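Local coordinates for protein EmGH1 (Erythrobacter marinus, PDB 5Z87) that is probably a beta-glucosidase of glycosyl hydrolase family 3, hydrolysing beta-linked glucosides to release sugar, at residues A[307-319]-A[341-353]. Sequence-based numbering, arbitrary orientation.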
ATOM      1  N   GLU A 307       7.531  -6.304  31.967  1.00 24.79           N
ATOM      2  CA  GLU A 307       8.657  -6.734  32.780  1.00 23.52           C
ATOM      3  C   GLU A 307       9.300  -8.012  32.272  1.00 23.54           C
ATOM      4  O   GLU A 307      10.267  -8.493  32.881  1.00 22.05           O
ATOM      5  CB  GLU A 307       8.211  -6.875  34.242  1.00 25.04           C
ATOM      6  CG  GLU A 307       8.134  -5.491  34.917  1.00 28.90           C
ATOM      7  CD  GLU A 307       7.370  -5.476  36.230  1.00 47.33           C
ATOM      8  OE1 GLU A 307       6.708  -6.483  36.568  1.00 48.75           O
ATOM      9  OE2 GLU A 307       7.440  -4.440  36.930  1.00 53.25           O
ATOM     10  N   GLY A 308       8.840  -8.548  31.149  1.00 22.27           N
ATOM     11  CA  GLY A 308       9.404  -9.757  30.591  1.00 15.55           C
ATOM     12  C   GLY A 308      10.599  -9.471  29.704  1.00 21.73           C
ATOM     13  O   GLY A 308      11.274  -8.446  29.826  1.00 20.42           O
ATOM     14  N   TYR A 309      10.851 -10.399  28.787  1.00 16.53           N
ATOM     15  CA  TYR A 309      11.987 -10.326  27.886  1.00 19.56           C
ATOM     16  C   TYR A 309      11.539  -9.993  26.465  1.00 22.01           C
ATOM     17  O   TYR A 309      10.445 -10.361  26.025  1.00 15.84           O
ATOM     18  CB  TYR A 309      12.780 -11.648  27.883  1.00 21.06           C
ATOM     19  CG  TYR A 309      12.001 -12.831  27.359  1.00 20.81           C
ATOM     20  CD1 TYR A 309      11.984 -13.135  25.995  1.00 20.58           C
ATOM     21  CD2 TYR A 309      11.281 -13.647  28.223  1.00 17.47           C
ATOM     22  CE1 TYR A 309      11.273 -14.217  25.511  1.00 16.87           C
ATOM     23  CE2 TYR A 309      10.556 -14.733  27.746  1.00 17.28           C
ATOM     24  CZ  TYR A 309      10.556 -15.011  26.385  1.00 20.51           C
ATOM     25  OH  TYR A 309       9.833 -16.076  25.894  1.00 21.20           O
ATOM     26  N   VAL A 310      12.410  -9.287  25.756  1.00 21.84           N
ATOM     27  CA  VAL A 310      12.292  -9.075  24.328  1.00 18.04           C
ATOM     28  C   VAL A 310      13.327  -9.964  23.658  1.00 18.08           C
ATOM     29  O   VAL A 310      14.533  -9.834  23.917  1.00 22.53           O
ATOM     30  CB  VAL A 310      12.494  -7.601  23.951  1.00 18.96           C
ATOM     31  CG1 VAL A 310      12.621  -7.466  22.439  1.00 18.25           C
ATOM     32  CG2 VAL A 310      11.351  -6.761  24.471  1.00 13.62           C
ATOM     33  N   VAL A 311      12.869 -10.868  22.817  1.00 17.55           N
ATOM     34  CA  VAL A 311      13.763 -11.722  22.039  1.00 15.85           C
ATOM     35  C   VAL A 311      13.777 -11.216  20.604  1.00 19.39           C
ATOM     36  O   VAL A 311      12.761 -10.736  20.084  1.00 18.38           O
ATOM     37  CB  VAL A 311      13.353 -13.207  22.118  1.00 15.16           C
ATOM     38  CG1 VAL A 311      11.886 -13.400  21.703  1.00 16.74           C
ATOM     39  CG2 VAL A 311      14.281 -14.066  21.291  1.00 13.09           C
ATOM     40  N   SER A 312      14.949 -11.254  19.985  1.00 18.72           N
ATOM     41  CA  SER A 312      15.036 -10.898  18.586  1.00 17.99           C
ATOM     42  C   SER A 312      14.424 -11.996  17.726  1.00 22.03           C
ATOM     43  O   SER A 312      14.358 -13.166  18.117  1.00 17.53           O
ATOM     44  CB  SER A 312      16.492 -10.689  18.177  1.00 13.26           C
ATOM     45  OG  SER A 312      17.097 -11.937  17.877  1.00 15.73           O
ATOM     46  N   ASP A 313      13.980 -11.609  16.535  1.00 17.01           N
ATOM     47  CA  ASP A 313      13.766 -12.604  15.497  1.00 17.09           C
ATOM     48  C   ASP A 313      15.120 -13.060  14.932  1.00 20.47           C
ATOM     49  O   ASP A 313      16.167 -12.443  15.175  1.00 18.47           O
ATOM     50  CB  ASP A 313      12.852 -12.043  14.409  1.00 17.83           C
ATOM     51  CG  ASP A 313      12.114 -13.136  13.639  1.00 24.48           C
ATOM     52  OD1 ASP A 313      12.609 -14.284  13.620  1.00 27.46           O
ATOM     53  OD2 ASP A 313      11.037 -12.841  13.077  1.00 22.43           O
ATOM     54  N   TRP A 314      15.089 -14.152  14.160  1.00 17.28           N
ATOM     55  CA  TRP A 314      16.314 -14.866  13.821  1.00 18.63           C
ATOM     56  C   TRP A 314      17.334 -13.957  13.146  1.00 24.75           C
ATOM     57  O   TRP A 314      17.098 -13.441  12.051  1.00 23.10           O
ATOM     58  CB  TRP A 314      16.027 -16.078  12.933  1.00 16.62           C
ATOM     59  CG  TRP A 314      17.315 -16.786  12.625  1.00 23.98           C
ATOM     60  CD1 TRP A 314      18.097 -16.619  11.515  1.00 21.56           C
ATOM     61  CD2 TRP A 314      18.013 -17.716  13.468  1.00 23.41           C
ATOM     62  NE1 TRP A 314      19.217 -17.402  11.604  1.00 20.83           N
ATOM     63  CE2 TRP A 314      19.191 -18.090  12.786  1.00 21.48           C
ATOM     64  CE3 TRP A 314      17.746 -18.283  14.718  1.00 25.24           C
ATOM     65  CZ2 TRP A 314      20.109 -18.994  13.318  1.00 25.07           C
ATOM     66  CZ3 TRP A 314      18.654 -19.185  15.243  1.00 22.67           C
ATOM     67  CH2 TRP A 314      19.826 -19.530  14.544  1.00 24.37           C
ATOM     68  N   ASP A 315      18.480 -13.786  13.811  1.00 25.14           N
ATOM     69  CA  ASP A 315      19.617 -12.979  13.362  1.00 16.60           C
ATOM     70  C   ASP A 315      19.245 -11.533  13.045  1.00 17.28           C
ATOM     71  O   ASP A 315      19.958 -10.861  12.310  1.00 17.62           O
ATOM     72  CB  ASP A 315      20.322 -13.610  12.155  1.00 26.59           C
ATOM     73  CG  ASP A 315      21.813 -13.303  12.129  1.00 25.83           C
ATOM     74  OD1 ASP A 315      22.388 -13.063  13.208  1.00 31.34           O
ATOM     75  OD2 ASP A 315      22.415 -13.294  11.040  1.00 29.83           O
ATOM     76  N   ASP A 316      18.172 -11.001  13.617  1.00 17.46           N
ATOM     77  CA  ASP A 316      17.747  -9.668  13.218  1.00 20.38           C
ATOM     78  C   ASP A 316      18.535  -8.542  13.878  1.00 23.04           C
ATOM     79  O   ASP A 316      18.428  -7.399  13.415  1.00 20.39           O
ATOM     80  CB  ASP A 316      16.260  -9.475  13.505  1.00 19.87           C
ATOM     81  CG  ASP A 316      15.380  -9.855  12.323  1.00 23.38           C
ATOM     82  OD1 ASP A 316      15.889  -9.978  11.182  1.00 21.20           O
ATOM     83  OD2 ASP A 316      14.166 -10.037  12.545  1.00 26.59           O
ATOM     84  N   VAL A 317      19.311  -8.811  14.937  1.00 21.54           N
ATOM     85  CA  VAL A 317      20.151  -7.758  15.506  1.00 19.59           C
ATOM     86  C   VAL A 317      21.288  -7.431  14.549  1.00 21.51           C
ATOM     87  O   VAL A 317      21.512  -6.266  14.207  1.00 20.83           O
ATOM     88  CB  VAL A 317      20.680  -8.140  16.906  1.00 20.47           C
ATOM     89  CG1 VAL A 317      21.445  -6.968  17.499  1.00 15.15           C
ATOM     90  CG2 VAL A 317      19.540  -8.488  17.853  1.00 16.85           C
ATOM     91  N   ARG A 318      22.004  -8.460  14.081  1.00 17.89           N
ATOM     92  CA  ARG A 318      23.018  -8.262  13.050  1.00 19.66           C
ATOM     93  C   ARG A 318      22.454  -7.541  11.823  1.00 22.79           C
ATOM     94  O   ARG A 318      23.145  -6.733  11.198  1.00 23.42           O
ATOM     95  CB  ARG A 318      23.605  -9.611  12.630  1.00 17.24           C
ATOM     96  CG  ARG A 318      24.765  -9.471  11.654  1.00 25.70           C
ATOM     97  CD  ARG A 318      25.133 -10.795  11.012  1.00 24.97           C
ATOM     98  NE  ARG A 318      24.922 -11.894  11.944  1.00 33.80           N
ATOM     99  CZ  ARG A 318      25.850 -12.354  12.775  1.00 23.29           C
ATOM    100  NH1 ARG A 318      27.067 -11.821  12.785  1.00 20.93           N
ATOM    101  NH2 ARG A 318      25.559 -13.354  13.584  1.00 25.46           N
ATOM    102  N   ARG A 319      21.201  -7.824  11.462  1.00 22.01           N
ATOM    103  CA  ARG A 319      20.647  -7.270  10.234  1.00 20.15           C
ATOM    104  C   ARG A 319      20.308  -5.792  10.344  1.00 23.27           C
ATOM    105  O   ARG A 319      20.047  -5.171   9.310  1.00 21.44           O
ATOM    106  CB  ARG A 319      19.408  -8.051   9.818  1.00 23.40           C
ATOM    107  CG  ARG A 319      19.720  -9.418   9.245  1.00 19.08           C
ATOM    108  CD  ARG A 319      18.467 -10.226   9.158  1.00 18.99           C
ATOM    109  NE  ARG A 319      18.746 -11.631   8.924  1.00 17.54           N
ATOM    110  CZ  ARG A 319      17.814 -12.571   8.999  1.00 21.37           C
ATOM    111  NH1 ARG A 319      16.566 -12.230   9.297  1.00 13.36           N
ATOM    112  NH2 ARG A 319      18.124 -13.844   8.783  1.00 23.55           N
ATOM    113  N   GLY A 341      16.334  -2.091  23.526  1.00 18.33           N
ATOM    114  CA  GLY A 341      15.538  -2.900  24.419  1.00 16.08           C
ATOM    115  C   GLY A 341      15.346  -4.350  24.018  1.00 19.82           C
ATOM    116  O   GLY A 341      14.439  -5.008  24.534  1.00 20.16           O
ATOM    117  N   VAL A 342      16.172  -4.859  23.105  1.00 18.92           N
ATOM    118  CA  VAL A 342      16.234  -6.294  22.842  1.00 23.44           C
ATOM    119  C   VAL A 342      17.107  -6.947  23.914  1.00 26.95           C
ATOM    120  O   VAL A 342      18.287  -6.609  24.054  1.00 23.35           O
ATOM    121  CB  VAL A 342      16.793  -6.585  21.444  1.00 19.23           C
ATOM    122  CG1 VAL A 342      16.853  -8.088  21.225  1.00 14.30           C
ATOM    123  CG2 VAL A 342      15.971  -5.881  20.353  1.00 17.47           C
ATOM    124  N   ASP A 343      16.539  -7.909  24.643  1.00 20.01           N
ATOM    125  CA  ASP A 343      17.209  -8.523  25.785  1.00 23.39           C
ATOM    126  C   ASP A 343      17.990  -9.776  25.416  1.00 24.80           C
ATOM    127  O   ASP A 343      19.073  -9.998  25.962  1.00 26.46           O
ATOM    128  CB  ASP A 343      16.189  -8.871  26.878  1.00 19.02           C
ATOM    129  CG  ASP A 343      15.428  -7.664  27.361  1.00 23.36           C
ATOM    130  OD1 ASP A 343      16.086  -6.629  27.630  1.00 27.49           O
ATOM    131  OD2 ASP A 343      14.180  -7.743  27.469  1.00 19.65           O
ATOM    132  N   ILE A 344      17.471 -10.611  24.516  1.00 22.34           N
ATOM    133  CA  ILE A 344      18.129 -11.860  24.166  1.00 17.66           C
ATOM    134  C   ILE A 344      18.115 -12.020  22.652  1.00 23.05           C
ATOM    135  O   ILE A 344      17.090 -11.791  22.002  1.00 22.47           O
ATOM    136  CB  ILE A 344      17.483 -13.071  24.875  1.00 18.27           C
ATOM    137  CG1 ILE A 344      18.123 -14.375  24.404  1.00 23.95           C
ATOM    138  CG2 ILE A 344      15.994 -13.095  24.676  1.00 17.26           C
ATOM    139  CD1 ILE A 344      17.923 -15.530  25.369  1.00 20.54           C
ATOM    140  N   GLU A 345      19.259 -12.398  22.093  1.00 21.73           N
ATOM    141  CA  GLU A 345      19.447 -12.477  20.659  1.00 18.83           C
ATOM    142  C   GLU A 345      19.248 -13.914  20.190  1.00 24.35           C
ATOM    143  O   GLU A 345      19.974 -14.823  20.601  1.00 20.79           O
ATOM    144  CB  GLU A 345      20.832 -11.975  20.266  1.00 19.93           C
ATOM    145  CG  GLU A 345      21.142 -12.240  18.827  1.00 19.62           C
ATOM    146  CD  GLU A 345      22.555 -11.892  18.488  1.00 24.75           C
ATOM    147  OE1 GLU A 345      22.778 -11.283  17.422  1.00 17.60           O
ATOM    148  OE2 GLU A 345      23.445 -12.207  19.305  1.00 26.78           O
ATOM    149  N   LEU A 346      18.252 -14.109  19.340  1.00 26.13           N
ATOM    150  CA  LEU A 346      18.022 -15.379  18.669  1.00 20.89           C
ATOM    151  C   LEU A 346      18.908 -15.409  17.431  1.00 22.38           C
ATOM    152  O   LEU A 346      18.631 -14.733  16.436  1.00 21.69           O
ATOM    153  CB  LEU A 346      16.546 -15.518  18.322  1.00 17.12           C
ATOM    154  CG  LEU A 346      16.186 -16.695  17.433  1.00 26.36           C
ATOM    155  CD1 LEU A 346      16.445 -18.010  18.157  1.00 16.13           C
ATOM    156  CD2 LEU A 346      14.720 -16.568  17.019  1.00 16.61           C
ATOM    157  N   ALA A 347      20.002 -16.168  17.499  1.00 26.46           N
ATOM    158  CA  ALA A 347      20.973 -16.211  16.410  1.00 23.98           C
ATOM    159  C   ALA A 347      22.075 -17.221  16.699  1.00 23.97           C
ATOM    160  O   ALA A 347      22.385 -17.496  17.861  1.00 21.41           O
ATOM    161  CB  ALA A 347      21.598 -14.829  16.171  1.00 22.01           C
ATOM    162  N   ASN A 348      22.661 -17.784  15.649  1.00 21.50           N
ATOM    163  CA  ASN A 348      23.910 -18.516  15.758  1.00 25.87           C
ATOM    164  C   ASN A 348      25.058 -17.535  15.615  1.00 24.92           C
ATOM    165  O   ASN A 348      25.035 -16.666  14.739  1.00 22.16           O
ATOM    166  CB  ASN A 348      24.031 -19.590  14.678  1.00 21.82           C
ATOM    167  CG  ASN A 348      23.179 -20.786  14.952  1.00 26.98           C
ATOM    168  OD1 ASN A 348      22.682 -20.977  16.067  1.00 28.48           O
ATOM    169  ND2 ASN A 348      22.990 -21.606  13.932  1.00 25.12           N
ATOM    170  N   ASN A 349      26.068 -17.681  16.472  1.00 26.61           N
ATOM    171  CA  ASN A 349      27.231 -16.805  16.438  1.00 23.89           C
ATOM    172  C   ASN A 349      26.796 -15.341  16.386  1.00 21.20           C
ATOM    173  O   ASN A 349      27.194 -14.577  15.508  1.00 25.21           O
ATOM    174  CB  ASN A 349      28.123 -17.165  15.248  1.00 25.29           C
ATOM    175  CG  ASN A 349      29.441 -16.436  15.266  1.00 27.35           C
ATOM    176  OD1 ASN A 349      29.975 -16.134  16.325  1.00 31.96           O
ATOM    177  ND2 ASN A 349      29.974 -16.141  14.086  1.00 31.66           N
ATOM    178  N   GLY A 350      25.935 -14.964  17.320  1.00 20.80           N
ATOM    179  CA  GLY A 350      25.289 -13.667  17.264  1.00 24.18           C
ATOM    180  C   GLY A 350      26.223 -12.509  17.564  1.00 25.27           C
ATOM    181  O   GLY A 350      27.350 -12.660  18.044  1.00 27.83           O
ATOM    182  N   VAL A 351      25.734 -11.303  17.270  1.00 24.29           N
ATOM    183  CA  VAL A 351      26.523 -10.120  17.578  1.00 27.70           C
ATOM    184  C   VAL A 351      26.532  -9.840  19.080  1.00 24.18           C
ATOM    185  O   VAL A 351      27.441  -9.157  19.570  1.00 24.13           O
ATOM    186  CB  VAL A 351      26.037  -8.894  16.767  1.00 22.10           C
ATOM    187  CG1 VAL A 351      26.126  -9.173  15.275  1.00 20.73           C
ATOM    188  CG2 VAL A 351      24.617  -8.481  17.163  1.00 20.87           C
ATOM    189  N   TYR A 352      25.561 -10.371  19.836  1.00 21.08           N
ATOM    190  CA  TYR A 352      25.610 -10.187  21.284  1.00 27.83           C
ATOM    191  C   TYR A 352      26.802 -10.885  21.930  1.00 25.22           C
ATOM    192  O   TYR A 352      27.096 -10.605  23.093  1.00 25.63           O
ATOM    193  CB  TYR A 352      24.330 -10.680  21.951  1.00 25.60           C
ATOM    194  CG  TYR A 352      23.243  -9.641  22.032  1.00 20.28           C
ATOM    195  CD1 TYR A 352      23.296  -8.488  21.251  1.00 18.29           C
ATOM    196  CD2 TYR A 352      22.155  -9.818  22.880  1.00 21.28           C
ATOM    197  CE1 TYR A 352      22.283  -7.515  21.321  1.00 18.19           C
ATOM    198  CE2 TYR A 352      21.130  -8.856  22.958  1.00 25.55           C
ATOM    199  CZ  TYR A 352      21.209  -7.707  22.175  1.00 23.77           C
ATOM    200  OH  TYR A 352      20.209  -6.771  22.250  1.00 16.76           O
ATOM    201  N   LEU A 353      27.491 -11.775  21.213  1.00 25.95           N
ATOM    202  CA  LEU A 353      28.710 -12.359  21.752  1.00 23.28           C
ATOM    203  C   LEU A 353      29.796 -11.305  21.952  1.00 27.94           C
ATOM    204  O   LEU A 353      30.729 -11.533  22.727  1.00 29.35           O
ATOM    205  CB  LEU A 353      29.211 -13.483  20.843  1.00 18.36           C
ATOM    206  CG  LEU A 353      28.577 -14.878  21.027  1.00 31.48           C
ATOM    207  CD1 LEU A 353      27.068 -14.854  20.951  1.00 31.82           C
ATOM    208  CD2 LEU A 353      29.108 -15.889  20.017  1.00 29.06           C
TER
HETATM  209  O   HOH W   1      21.572 -11.204  14.954  1.00 21.87           O
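Ala347 lies under one face of the Trp314 indole: its CA sits 4.0 Å from the centroid of the six-membered ring, only 12° off the normal, a CH-pi contact. Leu346 O is over the same face near the rim, Leu346 CG packs against CE3, and the Asn348 amide stands almost upright to the indole, 83° between planes, with ND2 at the ring edge; Asn348 OD1 is tied to Arg67 N. With CG anti to the backbone N (chi1 -179°), the indole is laid across 346-348. The second flat group, the Arg318 guanidinium, carries Val351 CG1 over one face. In its plane, NH2 gives a straight bond to Asn349 O (2.8 Å), though it meets that carbonyl from above its plane. NE and NH2 grip Asp315 side-on, while NH1 pairs with Glu330.

The backbones run parallel. Val310 O takes two bonds, from Asp343 N and Ile344 N, Ser312 N donates to Ile344 O, and Asp315 N reaches Leu346 O at 2.8 Å. Between the Ser312 N and Asp315 N bonds, Ser312 OG accepts from Leu346 N (2.9 Å) and donates to Asp313 O. Within strand 309-311, Val310 N donates to Asp343 OD2 (2.9 Å), which also bridges to Arg301, with OD1 bound to Arg375.

Water 1 donates to Asp315 OD1 and Glu345 OE1 and accepts from Arg318 N, joining two carboxylate oxygens 4.6 Å apart; Arg318 probably offsets their repulsion. The contact links strand 309-311, next to 276-279 in the parallel sheet of the TIM-barrel-type domain, to strand 345-346, which pairs in parallel with strand 64-65. Ser312 and Asp315 thus clamp the turn bearing Asp313 and Trp314, both lining the pocket occupied by dithiothreitol, which is consistent with these bonds helping to set the shape of that side of the pocket.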